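Local coordinates for protein transcriptional regulator (Saccharomonospora viridis, PDB 4KWA) that probably binds DNA as a TetR-family transcriptional repressor and carries choline in a pocket of its helical ligand-binding domain, at residues 132-135 against 136-140; 62-65 against 66-69; 183-186 against 187-191; 173-176 against 177-181; 117-120 against 121-125. One frame throughout, in Å; residues are numbered along the deposited sequence.

Overall arrangement
All five contacts are local, made within single helices or at their ends in a TetR-type chain that dimerises with a second copy. Contacts 5 and 1 lie on helix 113-139, their centres about 23 Å apart; contacts 4 and 3 share helix 175-190, with centres about 14 Å apart. Contact 2, on helix 48-71, touches contact 5, with Phe64 CZ 3.5 Å from Arg125 NH2. Choline, held in a pocket that includes Gln88, Trp99 and Asp160, is about 5 Å from the side chain of Tyr119 in contact 5, about 7 Å from that of Met178 in contact 4 and about 8 Å from that of Ala63 in contact 2. Contacts 3, 4 and 5 also reach the second subunit.

Contact 1 of 5, residues 132-135 against 136-140; sequences MTIR and TGQKQ
Met132, present as selenomethionine, meets Thr136 one helical turn on, where its carbonyl oxygen serves two donors. Thr136 N donates to Met132 O at 3.0 Å, and a water donates to the same oxygen at 2.8 Å while also hydrogen-bonding Thr136 OG1. The threonine hydroxyl is turned back over the preceding turn by its first torsion, which sets OG1 anti to its own carbonyl carbon (chi1 -55°), and it comes to 3.1 Å from Met132 O. Gly137 N donates to Thr133 O at 3.0 Å, nearly straight at 173°; the Thr133 hydroxyl turns back to Thr129 O. At Ile134 the carbonyl oxygen accepts from Gln138 N, and the methyl CG2 lies 3.7 Å from Gln138 NE2. The extended glutamine chain passes by this carbonyl, CG 3.3 Å from Ile134 O, and its NE2 donates to the carbonyl oxygens of Arg144 and Gln146. Arg135 O receives Lys139 N, Arg135 CG lies 4.0 Å from Gln138 OE1, and the extended chain carries the guanidinium to a salt bridge with Asp149. This is the end of helix 113-139 in the C-terminal, BetI-type domain of the TetR-family chain, with Thr133 packed on helix 77-86, Ile134 resting on Ala148 and Leu151 of helix 148-168, and Gln140 bonded to the backbone of Ala75 and Ala77.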
loop_
_atom_site.group_PDB
_atom_site.type_symbol
_atom_site.label_atom_id
_atom_site.label_comp_id
_atom_site.label_asym_id
_atom_site.label_seq_id
_atom_site.Cartn_x
_atom_site.Cartn_y
_atom_site.Cartn_z
HETATM N N MSE A 132 -18.968 -7.735 9.794
HETATM C CA MSE A 132 -20.304 -8.244 9.850
HETATM C C MSE A 132 -20.327 -9.625 9.307
HETATM O O MSE A 132 -21.078 -10.459 9.825
HETATM C CB MSE A 132 -21.275 -7.328 9.123
HETATM C CG MSE A 132 -22.666 -7.911 9.123
HETATM SE SE MSE A 132 -23.717 -6.788 7.869
HETATM C CE MSE A 132 -23.103 -7.211 6.014
ATOM N N THR A 133 -19.565 -9.895 8.243
ATOM C CA THR A 133 -19.552 -11.265 7.679
ATOM C C THR A 133 -18.985 -12.311 8.672
ATOM O O THR A 133 -19.481 -13.439 8.816
ATOM C CB THR A 133 -18.779 -11.226 6.395
ATOM O OG1 THR A 133 -19.413 -10.182 5.597
ATOM C CG2 THR A 133 -18.813 -12.614 5.618
ATOM N N ILE A 134 -17.910 -11.914 9.335
ATOM C CA ILE A 134 -17.320 -12.729 10.372
ATOM C C ILE A 134 -18.325 -13.060 11.450
ATOM O O ILE A 134 -18.453 -14.258 11.766
ATOM C CB ILE A 134 -16.013 -12.089 10.903
ATOM C CG1 ILE A 134 -14.988 -12.138 9.763
ATOM C CG2 ILE A 134 -15.502 -12.825 12.111
ATOM C CD1 ILE A 134 -13.832 -11.169 9.958
ATOM N N ARG A 135 -19.038 -12.060 12.003
ATOM C CA ARG A 135 -20.021 -12.333 13.051
ATOM C C ARG A 135 -21.183 -13.198 12.534
ATOM O O ARG A 135 -21.757 -14.011 13.240
ATOM C CB ARG A 135 -20.544 -10.989 13.637
ATOM C CG ARG A 135 -19.427 -10.183 14.258
ATOM C CD ARG A 135 -19.950 -8.857 14.828
ATOM N NE ARG A 135 -18.944 -7.894 15.274
ATOM C CZ ARG A 135 -18.673 -6.770 14.600
ATOM N NH1 ARG A 135 -19.407 -6.426 13.479
ATOM N NH2 ARG A 135 -17.793 -5.947 15.079
ATOM N N THR A 136 -21.550 -13.090 11.266
ATOM C CA THR A 136 -22.590 -14.027 10.808
ATOM C C THR A 136 -22.071 -15.497 10.792
ATOM O O THR A 136 -22.808 -16.411 11.222
ATOM C CB THR A 136 -23.120 -13.630 9.402
ATOM O OG1 THR A 136 -23.575 -12.293 9.407
ATOM C CG2 THR A 136 -24.261 -14.478 8.932
ATOM N N GLY A 137 -20.897 -15.720 10.229
ATOM C CA GLY A 137 -20.303 -17.084 10.162
ATOM C C GLY A 137 -20.096 -17.629 11.573
ATOM O O GLY A 137 -20.155 -18.859 11.818
ATOM N N GLN A 138 -19.828 -16.723 12.533
ATOM C CA GLN A 138 -19.684 -17.121 13.909
ATOM C C GLN A 138 -21.015 -17.599 14.408
ATOM O O GLN A 138 -21.069 -18.685 15.008
ATOM C CB GLN A 138 -19.143 -15.979 14.770
ATOM C CG GLN A 138 -17.660 -15.787 14.549
ATOM C CD GLN A 138 -17.068 -14.542 15.244
ATOM O OE1 GLN A 138 -17.761 -13.564 15.543
ATOM N NE2 GLN A 138 -15.802 -14.556 15.389
ATOM N N LYS A 139 -22.073 -16.835 14.159
ATOM C CA LYS A 139 -23.449 -17.258 14.608
ATOM C C LYS A 139 -23.907 -18.581 13.932
ATOM O O LYS A 139 -24.586 -19.443 14.545
ATOM C CB LYS A 139 -24.460 -16.160 14.370
ATOM C CG LYS A 139 -25.827 -16.421 15.033
ATOM C CD LYS A 139 -26.824 -15.251 14.984
ATOM C CE LYS A 139 -27.312 -14.803 13.599
ATOM N NZ LYS A 139 -26.399 -13.935 12.776
ATOM N N GLN A 140 -23.598 -18.710 12.637
ATOM C CA GLN A 140 -23.906 -19.908 11.852
ATOM C C GLN A 140 -23.060 -21.148 12.310
ATOM O O GLN A 140 -23.313 -22.274 11.863
ATOM C CB GLN A 140 -23.636 -19.617 10.348
ATOM C CG GLN A 140 -24.631 -18.631 9.719
ATOM C CD GLN A 140 -24.406 -18.432 8.219
ATOM O OE1 GLN A 140 -23.441 -18.901 7.668
ATOM N NE2 GLN A 140 -25.336 -17.777 7.563
HETATM O O HOH W 1 -23.389 -10.181 11.468
#

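Contact 2 of 5, residues 62-65 against 66-69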
loop_
_atom_site.group_PDB
_atom_site.type_symbol
_atom_site.label_atom_id
_atom_site.label_comp_id
_atom_site.label_asym_id
_atom_site.label_seq_id
_atom_site.Cartn_x
_atom_site.Cartn_y
_atom_site.Cartn_z
ATOM N N LEU A 62 -19.654 2.478 -7.922
ATOM C CA LEU A 62 -19.696 1.367 -8.845
ATOM C C LEU A 62 -19.278 0.107 -8.134
ATOM O O LEU A 62 -19.870 -0.984 -8.336
ATOM C CB LEU A 62 -18.646 1.588 -9.975
ATOM C CG LEU A 62 -18.944 2.672 -11.022
ATOM C CD1 LEU A 62 -17.699 2.925 -11.863
ATOM C CD2 LEU A 62 -20.174 2.324 -11.872
ATOM N N ALA A 63 -18.225 0.233 -7.345
ATOM C CA ALA A 63 -17.608 -0.958 -6.681
ATOM C C ALA A 63 -18.511 -1.578 -5.622
ATOM O O ALA A 63 -18.580 -2.784 -5.485
ATOM C CB ALA A 63 -16.249 -0.623 -6.104
ATOM N N PHE A 64 -19.244 -0.734 -4.933
ATOM C CA PHE A 64 -20.181 -1.187 -3.975
ATOM C C PHE A 64 -21.437 -1.800 -4.652
ATOM O O PHE A 64 -21.923 -2.861 -4.270
ATOM C CB PHE A 64 -20.529 -0.038 -3.065
ATOM C CG PHE A 64 -21.563 -0.412 -2.050
ATOM C CD1 PHE A 64 -21.206 -1.132 -0.923
ATOM C CD2 PHE A 64 -22.888 -0.027 -2.233
ATOM C CE1 PHE A 64 -22.180 -1.509 0.011
ATOM C CE2 PHE A 64 -23.837 -0.366 -1.296
ATOM C CZ PHE A 64 -23.472 -1.105 -0.183
ATOM N N ASP A 65 -21.869 -1.223 -5.785
ATOM C CA ASP A 65 -22.957 -1.815 -6.513
ATOM C C ASP A 65 -22.553 -3.262 -6.980
ATOM O O ASP A 65 -23.349 -4.224 -6.933
ATOM C CB ASP A 65 -23.296 -0.944 -7.705
ATOM C CG ASP A 65 -24.083 0.263 -7.338
ATOM O OD1 ASP A 65 -24.621 0.325 -6.197
ATOM O OD2 ASP A 65 -24.241 1.107 -8.251
ATOM N N ARG A 66 -21.312 -3.402 -7.434
ATOM C CA ARG A 66 -20.776 -4.667 -7.923
ATOM C C ARG A 66 -20.848 -5.699 -6.751
ATOM O O ARG A 66 -21.265 -6.861 -6.898
ATOM C CB ARG A 66 -19.281 -4.430 -8.354
ATOM C CG ARG A 66 -18.450 -5.623 -8.785
ATOM C CD ARG A 66 -16.957 -5.243 -8.886
ATOM N NE ARG A 66 -16.771 -4.041 -9.691
ATOM C CZ ARG A 66 -15.821 -3.123 -9.494
ATOM N NH1 ARG A 66 -14.927 -3.261 -8.521
ATOM N NH2 ARG A 66 -15.763 -2.066 -10.282
ATOM N N GLN A 67 -20.449 -5.235 -5.577
ATOM C CA GLN A 67 -20.400 -6.092 -4.416
ATOM C C GLN A 67 -21.813 -6.573 -4.107
ATOM O O GLN A 67 -22.086 -7.781 -3.874
ATOM C CB GLN A 67 -19.822 -5.301 -3.253
ATOM C CG GLN A 67 -19.715 -6.063 -1.990
ATOM C CD GLN A 67 -19.341 -5.209 -0.856
ATOM O OE1 GLN A 67 -18.172 -4.890 -0.652
ATOM N NE2 GLN A 67 -20.315 -4.944 -0.016
ATOM N N VAL A 68 -22.734 -5.608 -4.020
ATOM C CA VAL A 68 -24.151 -5.999 -3.748
ATOM C C VAL A 68 -24.685 -7.053 -4.701
ATOM O O VAL A 68 -25.364 -7.966 -4.274
ATOM C CB VAL A 68 -25.051 -4.740 -3.736
ATOM C CG1 VAL A 68 -26.528 -5.059 -3.763
ATOM C CG2 VAL A 68 -24.650 -3.939 -2.499
ATOM N N ALA A 69 -24.330 -6.934 -6.001
ATOM C CA ALA A 69 -24.760 -7.810 -7.096
ATOM C C ALA A 69 -24.174 -9.207 -6.943
ATOM O O ALA A 69 -24.879 -10.197 -7.028
ATOM C CB ALA A 69 -24.332 -7.247 -8.451
#
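The ring of Phe64 receives the methyl CG2 of Val68 over one face, a CH-pi contact with the carbon 4.1 Å from the ring centroid and 22° off the normal. The methyl is offset toward the rim, so that Phe64 CZ is its closest ring atom at 3.8 Å. Gln67 reaches the same ring obliquely, with NE2 3.9 Å from Phe64 CE1 and the amide plane turned 66° from that of the ring. The second flat group, the guanidinium of Arg66, lies over Ala63: CA sits beneath its centre and the methyl CB is 3.8 Å from Arg66 NH1. In this TetR-family chain the Ala63 side chain is about 8 Å from the bound choline. Two torsions explain these positions. Phe64 carries CG trans to its amide nitrogen (chi1 178°), which inclines the ring toward the following turn, while Arg66 bends at chi3 and folds its tip back along the helix over the preceding turn. Beneath the side chains run the regular bonds of an alpha-helix, among them Val68 N to Phe64 O at 2.9 Å and almost straight. Val68 CG2 also sits 3.4 Å from Phe64 O, wedged between that carbonyl and the ring. Helix 48-71 is tied to its surroundings by the same groups: Arg66 packs on Leu94 and Leu95 and forms a salt bridge with Glu98 of helix 94-109, and Phe64 makes a cation-pi contact with Arg125 of helix 113-139.

Contact 3 of 5, residues 183-186 against 187-191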
loop_
_atom_site.group_PDB
_atom_site.type_symbol
_atom_site.label_atom_id
_atom_site.label_comp_id
_atom_site.label_asym_id
_atom_site.label_seq_id
_atom_site.Cartn_x
_atom_site.Cartn_y
_atom_site.Cartn_z
ATOM N N ASN A 183 -7.277 -17.609 0.650
ATOM C CA ASN A 183 -8.133 -18.754 0.908
ATOM C C ASN A 183 -7.499 -19.635 2.037
ATOM O O ASN A 183 -8.226 -20.124 2.916
ATOM C CB ASN A 183 -8.518 -19.433 -0.436
ATOM C CG ASN A 183 -9.679 -18.720 -1.133
ATOM O OD1 ASN A 183 -9.498 -17.955 -2.105
ATOM N ND2 ASN A 183 -10.866 -18.892 -0.592
ATOM N N ASP A 184 -6.169 -19.795 2.069
ATOM C CA ASP A 184 -5.488 -20.511 3.171
ATOM C C ASP A 184 -5.704 -19.821 4.505
ATOM O O ASP A 184 -5.892 -20.441 5.506
ATOM C CB ASP A 184 -4.013 -20.715 2.868
ATOM C CG ASP A 184 -3.781 -21.792 1.778
ATOM O OD1 ASP A 184 -4.766 -22.507 1.458
ATOM O OD2 ASP A 184 -2.624 -21.951 1.266
ATOM N N PHE A 185 -5.631 -18.509 4.518
ATOM C CA PHE A 185 -5.813 -17.752 5.749
ATOM C C PHE A 185 -7.270 -17.997 6.200
ATOM O O PHE A 185 -7.508 -18.139 7.375
ATOM C CB PHE A 185 -5.617 -16.243 5.445
ATOM C CG PHE A 185 -5.830 -15.326 6.659
ATOM C CD1 PHE A 185 -4.891 -15.228 7.654
ATOM C CD2 PHE A 185 -6.971 -14.616 6.787
ATOM C CE1 PHE A 185 -5.113 -14.468 8.788
ATOM C CE2 PHE A 185 -7.213 -13.841 7.951
ATOM C CZ PHE A 185 -6.261 -13.750 8.884
ATOM N N ILE A 186 -8.242 -17.855 5.311
ATOM C CA ILE A 186 -9.651 -18.052 5.706
ATOM C C ILE A 186 -9.818 -19.477 6.262
ATOM O O ILE A 186 -10.292 -19.716 7.361
ATOM C CB ILE A 186 -10.600 -17.841 4.517
ATOM C CG1 ILE A 186 -10.621 -16.354 4.138
ATOM C CG2 ILE A 186 -12.002 -18.391 4.800
ATOM C CD1 ILE A 186 -11.307 -16.077 2.826
ATOM N N GLU A 187 -9.413 -20.453 5.465
ATOM C CA GLU A 187 -9.605 -21.832 5.916
ATOM C C GLU A 187 -8.898 -22.161 7.258
ATOM O O GLU A 187 -9.418 -22.984 8.000
ATOM C CB GLU A 187 -9.257 -22.852 4.792
ATOM C CG GLU A 187 -10.138 -22.756 3.544
ATOM C CD GLU A 187 -11.650 -22.840 3.836
ATOM O OE1 GLU A 187 -12.055 -23.818 4.508
ATOM O OE2 GLU A 187 -12.429 -21.949 3.364
ATOM N N HIS A 188 -7.735 -21.594 7.569
ATOM C CA HIS A 188 -7.024 -21.953 8.808
ATOM C C HIS A 188 -7.082 -20.975 9.976
ATOM O O HIS A 188 -6.739 -21.317 11.097
ATOM C CB HIS A 188 -5.573 -22.266 8.463
ATOM C CG HIS A 188 -5.448 -23.343 7.437
ATOM N ND1 HIS A 188 -4.697 -23.205 6.295
ATOM C CD2 HIS A 188 -6.099 -24.529 7.320
ATOM C CE1 HIS A 188 -4.825 -24.291 5.555
ATOM N NE2 HIS A 188 -5.675 -25.107 6.153
ATOM N N ASN A 189 -7.447 -19.726 9.693
ATOM C CA ASN A 189 -7.531 -18.717 10.756
ATOM C C ASN A 189 -8.893 -18.274 11.091
ATOM O O ASN A 189 -9.092 -17.672 12.148
ATOM C CB ASN A 189 -6.718 -17.474 10.421
ATOM C CG ASN A 189 -5.237 -17.715 10.519
ATOM O OD1 ASN A 189 -4.642 -18.343 9.661
ATOM N ND2 ASN A 189 -4.639 -17.172 11.546
ATOM N N ILE A 190 -9.820 -18.453 10.146
ATOM C CA ILE A 190 -11.205 -18.011 10.313
ATOM C C ILE A 190 -12.179 -19.160 10.502
ATOM O O ILE A 190 -12.982 -19.146 11.419
ATOM C CB ILE A 190 -11.657 -17.087 9.187
ATOM C CG1 ILE A 190 -10.637 -15.945 8.972
ATOM C CG2 ILE A 190 -13.030 -16.503 9.439
ATOM C CD1 ILE A 190 -10.998 -14.920 7.949
ATOM N N VAL A 191 -12.115 -20.160 9.630
ATOM C CA VAL A 191 -13.036 -21.278 9.672
ATOM C C VAL A 191 -12.834 -22.153 10.915
ATOM O O VAL A 191 -11.684 -22.489 11.279
ATOM C CB VAL A 191 -12.965 -22.098 8.365
ATOM C CG1 VAL A 191 -13.744 -23.453 8.447
ATOM C CG2 VAL A 191 -13.432 -21.274 7.208
#
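Phe185 and Asn189 meet near the C-terminal end of helix 175-190, where the alpha-helix widens into a pi-type turn, in the C-terminal domain of a TetR-family fold. From CB, Phe185 sets CG trans to the backbone N (chi1 178°), which lays the ring along the helix. CD1 and CE1 lie beneath Asn189, whose CB stands over that face as a CH-pi partner 4.0 Å from the centroid and 3.8 Å from Phe185 CE1. At the tip, Phe185 CZ is 4.1 Å from Asn189 CB. On the other flank CE2 meets Ile190 CD1 at 3.9 Å. The ring packs on Leu151, Leu155 and Leu158 of helix 148-168 and touches Arg154 of the second subunit, while Asn189 meets Asn189 of that subunit. Ile186 packs CG1 on Ile190 CD1 and CG2 on Val191 CG2. The widened turn is marked at Ile186 O, which accepts from Ile190 N at 3.1 Å and from Val191 N at 2.9 Å, the second bond with an N-H...O angle of 165°.

Contact 4 of 5, residues 173-176 against 177-181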
loop_
_atom_site.group_PDB
_atom_site.type_symbol
_atom_site.label_atom_id
_atom_site.label_comp_id
_atom_site.label_asym_id
_atom_site.label_seq_id
_atom_site.Cartn_x
_atom_site.Cartn_y
_atom_site.Cartn_z
ATOM N N CYS A 173 4.844 -13.971 -7.225
ATOM C CA CYS A 173 3.515 -13.462 -6.885
ATOM C C CYS A 173 2.668 -13.422 -8.155
ATOM O O CYS A 173 3.176 -13.291 -9.296
ATOM C CB CYS A 173 3.593 -12.082 -6.175
ATOM S SG CYS A 173 4.410 -12.127 -4.542
ATOM N N SER A 174 1.404 -13.691 -8.004
ATOM C CA SER A 174 0.457 -13.581 -9.131
ATOM C C SER A 174 -0.886 -13.422 -8.460
ATOM O O SER A 174 -0.997 -13.673 -7.266
ATOM C CB SER A 174 0.403 -14.847 -9.968
ATOM O OG SER A 174 -0.028 -15.938 -9.124
ATOM N N VAL A 175 -1.918 -13.068 -9.243
ATOM C CA VAL A 175 -3.277 -13.021 -8.635
ATOM C C VAL A 175 -3.623 -14.448 -8.096
ATOM O O VAL A 175 -4.280 -14.577 -7.081
ATOM C CB VAL A 175 -4.336 -12.611 -9.676
ATOM C CG1 VAL A 175 -5.746 -12.740 -9.120
ATOM C CG2 VAL A 175 -4.125 -11.194 -10.174
ATOM N N ASP A 176 -3.319 -15.546 -8.850
ATOM C CA ASP A 176 -3.612 -16.916 -8.379
ATOM C C ASP A 176 -2.946 -17.184 -7.040
ATOM O O ASP A 176 -3.555 -17.738 -6.135
ATOM C CB ASP A 176 -3.149 -17.992 -9.392
ATOM C CG ASP A 176 -4.015 -18.040 -10.678
ATOM O OD1 ASP A 176 -5.208 -17.731 -10.660
ATOM O OD2 ASP A 176 -3.484 -18.465 -11.718
ATOM N N HIS A 177 -1.706 -16.703 -6.867
ATOM C CA HIS A 177 -0.985 -16.945 -5.584
ATOM C C HIS A 177 -1.641 -16.173 -4.428
ATOM O O HIS A 177 -1.817 -16.705 -3.353
ATOM C CB HIS A 177 0.494 -16.717 -5.736
ATOM C CG HIS A 177 1.150 -17.731 -6.653
ATOM N ND1 HIS A 177 1.714 -17.403 -7.877
ATOM C CD2 HIS A 177 1.271 -19.084 -6.544
ATOM C CE1 HIS A 177 2.199 -18.493 -8.447
ATOM N NE2 HIS A 177 1.940 -19.527 -7.662
HETATM N N MSE A 178 -2.042 -14.936 -4.706
HETATM C CA MSE A 178 -2.730 -14.114 -3.699
HETATM C C MSE A 178 -4.050 -14.785 -3.286
HETATM O O MSE A 178 -4.454 -14.789 -2.100
HETATM C CB MSE A 178 -2.970 -12.724 -4.368
HETATM C CG MSE A 178 -3.891 -11.898 -3.511
HETATM SE SE MSE A 178 -3.792 -10.013 -4.134
HETATM C CE MSE A 178 -5.015 -9.244 -2.885
ATOM N N ARG A 179 -4.777 -15.251 -4.272
ATOM C CA ARG A 179 -6.028 -15.957 -4.053
ATOM C C ARG A 179 -5.822 -17.145 -3.150
ATOM O O ARG A 179 -6.525 -17.288 -2.204
ATOM C CB ARG A 179 -6.706 -16.405 -5.348
ATOM C CG ARG A 179 -8.087 -16.976 -5.145
ATOM C CD ARG A 179 -8.737 -17.496 -6.413
ATOM N NE ARG A 179 -9.055 -16.449 -7.351
ATOM C CZ ARG A 179 -8.430 -16.249 -8.495
ATOM N NH1 ARG A 179 -7.450 -17.010 -8.882
ATOM N NH2 ARG A 179 -8.791 -15.269 -9.274
ATOM N N GLN A 180 -4.825 -17.965 -3.470
ATOM C CA GLN A 180 -4.451 -19.149 -2.660
ATOM C C GLN A 180 -4.044 -18.782 -1.205
ATOM O O GLN A 180 -4.528 -19.367 -0.249
ATOM C CB GLN A 180 -3.279 -19.914 -3.340
ATOM C CG GLN A 180 -3.138 -21.340 -2.765
ATOM C CD GLN A 180 -2.282 -22.263 -3.631
ATOM O OE1 GLN A 180 -2.499 -23.479 -3.673
ATOM N NE2 GLN A 180 -1.338 -21.683 -4.357
ATOM N N HIS A 181 -3.185 -17.780 -1.086
ATOM C CA HIS A 181 -2.784 -17.317 0.239
ATOM C C HIS A 181 -3.979 -16.881 1.100
ATOM O O HIS A 181 -4.092 -17.178 2.293
ATOM C CB HIS A 181 -1.747 -16.176 0.075
ATOM C CG HIS A 181 -1.116 -15.784 1.381
ATOM N ND1 HIS A 181 0.154 -16.207 1.748
ATOM C CD2 HIS A 181 -1.642 -15.209 2.485
ATOM C CE1 HIS A 181 0.397 -15.832 2.990
ATOM N NE2 HIS A 181 -0.655 -15.194 3.451
#
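Ser174 caps the first turn of helix 175-190: its OG accepts from His177 N at 2.9 Å, the classic side-chain bond of an N-cap. The hydroxyl can do so because chi1 of 60° sets it between its own backbone N and carbonyl carbon, facing the start of the helix. His177 ND1 lies 2.6 Å from Ser174 OG. Behind the cap, Ser174 O accepts from Met178 N at 3.0 Å, so the serine holds the turn from both side chain and backbone. Two residues on, Asp176 runs alongside Arg179 in the same direction. Arg179 NH1 forms a salt bridge with Asp176 OD1 at 3.0 Å, through the anti lone pair of the carboxylate oxygen and close to the guanidinium plane. That bond is rather bent, at 131°, and the two planes are 51° apart. The main partner of Arg179 is Glu86, which forms a salt bridge with NE, while NH2 lies 4.0 Å from Val175 CG1. Outward from here, Val175 and Arg179 pack on Leu89, Met178 lies against Leu162 and Val166 of helix 148-168, and His181 hydrogen-bonds Glu150 and Arg154 of the second subunit.

Contact 5 of 5, residues 117-120 against 121-125; sequences DLYN and DAYDR
Asp121, Ala122, Tyr123 and Asp124 each donate a backbone N-H to the carbonyl four residues earlier, in regular alpha-helical geometry, with Tyr123 N 2.8 Å from Tyr119 O. Above this frame Tyr119 and Tyr123 follow each other at a spacing of one turn. The CB of Tyr123 lies over one face of the Tyr119 ring, 4.3 Å from Tyr119 CE2, and Tyr119 OH comes to 4.2 Å from Tyr123 CD1. Both tyrosines set CG trans to the backbone N (chi1 173° in each), which tilts Tyr119 forward along the helix while carrying the ring of Tyr123 onward. The helix belongs to the C-terminal, ligand-binding domain of the TetR fold; the Tyr119 side chain is about 5 Å from the bound choline and meets the ring of Trp106 at a steep angle. Tyr123 OH is hydrogen-bonded to Ser156 OG and to Lys170 NZ of the second subunit. Asn120 ND2 donates to Thr168 O of that subunit, while a water donates to Asp124 OD1 at 2.9 Å and only weakly to Asn120 OD1. Asp124 CG approaches Asn120 O to 3.0 Å, but the carboxylate oxygens make no hydrogen bond to it. Leu118 packs on Leu53 and Leu56, and Ala122 on Val60, all of helix 48-71.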
loop_
_atom_site.group_PDB
_atom_site.type_symbol
_atom_site.label_atom_id
_atom_site.label_comp_id
_atom_site.label_asym_id
_atom_site.label_seq_id
_atom_site.Cartn_x
_atom_site.Cartn_y
_atom_site.Cartn_z
ATOM N N ASP A 117 -10.697 11.861 3.541
ATOM C CA ASP A 117 -12.045 11.625 4.107
ATOM C C ASP A 117 -12.826 10.651 3.245
ATOM O O ASP A 117 -13.476 9.750 3.743
ATOM C CB ASP A 117 -12.863 12.926 4.190
ATOM C CG ASP A 117 -12.361 13.890 5.272
ATOM O OD1 ASP A 117 -11.419 13.508 6.014
ATOM O OD2 ASP A 117 -12.906 15.046 5.324
ATOM N N LEU A 118 -12.760 10.798 1.926
ATOM C CA LEU A 118 -13.416 9.879 1.079
ATOM C C LEU A 118 -12.822 8.476 1.232
ATOM O O LEU A 118 -13.584 7.508 1.341
ATOM C CB LEU A 118 -13.348 10.376 -0.361
ATOM C CG LEU A 118 -14.101 9.551 -1.435
ATOM C CD1 LEU A 118 -14.467 10.386 -2.610
ATOM C CD2 LEU A 118 -13.307 8.330 -1.932
ATOM N N TYR A 119 -11.491 8.352 1.217
ATOM C CA TYR A 119 -10.863 7.049 1.366
ATOM C C TYR A 119 -11.264 6.375 2.716
ATOM O O TYR A 119 -11.613 5.172 2.756
ATOM C CB TYR A 119 -9.324 7.170 1.336
ATOM C CG TYR A 119 -8.665 5.820 1.661
ATOM C CD1 TYR A 119 -8.674 4.816 0.735
ATOM C CD2 TYR A 119 -7.979 5.576 2.891
ATOM C CE1 TYR A 119 -8.140 3.563 1.030
ATOM C CE2 TYR A 119 -7.453 4.313 3.184
ATOM C CZ TYR A 119 -7.485 3.354 2.233
ATOM O OH TYR A 119 -6.911 2.167 2.479
ATOM N N ASN A 120 -11.306 7.153 3.750
ATOM C CA ASN A 120 -11.660 6.606 5.031
ATOM C C ASN A 120 -13.060 6.158 5.075
ATOM O O ASN A 120 -13.345 5.122 5.735
ATOM C CB ASN A 120 -11.396 7.560 6.148
ATOM C CG ASN A 120 -9.911 7.556 6.561
ATOM O OD1 ASN A 120 -9.347 6.488 6.833
ATOM N ND2 ASN A 120 -9.346 8.725 6.756
ATOM N N ASP A 121 -13.962 6.955 4.576
ATOM C CA ASP A 121 -15.343 6.440 4.590
ATOM C C ASP A 121 -15.463 5.190 3.740
ATOM O O ASP A 121 -16.242 4.331 4.074
ATOM C CB ASP A 121 -16.298 7.449 4.011
ATOM C CG ASP A 121 -16.531 8.594 4.916
ATOM O OD1 ASP A 121 -16.087 8.545 6.099
ATOM O OD2 ASP A 121 -17.134 9.540 4.416
ATOM N N ALA A 122 -14.819 5.108 2.566
ATOM C CA ALA A 122 -14.937 3.921 1.750
ATOM C C ALA A 122 -14.309 2.695 2.503
ATOM O O ALA A 122 -14.900 1.628 2.545
ATOM C CB ALA A 122 -14.271 4.057 0.370
ATOM N N TYR A 123 -13.141 2.904 3.125
ATOM C CA TYR A 123 -12.452 1.872 3.858
ATOM C C TYR A 123 -13.340 1.346 4.976
ATOM O O TYR A 123 -13.510 0.110 5.182
ATOM C CB TYR A 123 -11.134 2.424 4.483
ATOM C CG TYR A 123 -10.550 1.395 5.364
ATOM C CD1 TYR A 123 -9.842 0.401 4.840
ATOM C CD2 TYR A 123 -10.752 1.421 6.723
ATOM C CE1 TYR A 123 -9.346 -0.613 5.591
ATOM C CE2 TYR A 123 -10.285 0.419 7.505
ATOM C CZ TYR A 123 -9.562 -0.607 6.926
ATOM O OH TYR A 123 -9.040 -1.619 7.753
ATOM N N ASP A 124 -13.825 2.262 5.770
ATOM C CA ASP A 124 -14.697 1.944 6.900
ATOM C C ASP A 124 -15.906 1.110 6.516
ATOM O O ASP A 124 -16.295 0.201 7.253
ATOM C CB ASP A 124 -15.245 3.204 7.529
ATOM C CG ASP A 124 -14.248 3.960 8.363
ATOM O OD1 ASP A 124 -13.082 3.480 8.536
ATOM O OD2 ASP A 124 -14.642 5.065 8.859
ATOM N N ARG A 125 -16.464 1.360 5.339
ATOM C CA ARG A 125 -17.629 0.614 4.908
ATOM C C ARG A 125 -17.268 -0.826 4.629
ATOM O O ARG A 125 -17.970 -1.759 5.000
ATOM C CB ARG A 125 -18.248 1.272 3.689
ATOM C CG ARG A 125 -19.559 0.668 3.330
ATOM C CD ARG A 125 -20.164 1.362 2.105
ATOM N NE ARG A 125 -21.600 1.289 2.191
ATOM C CZ ARG A 125 -22.398 1.956 1.346
ATOM N NH1 ARG A 125 -21.852 2.722 0.369
ATOM N NH2 ARG A 125 -23.710 1.908 1.503
HETATM O O HOH W 2 -11.239 5.474 9.406
#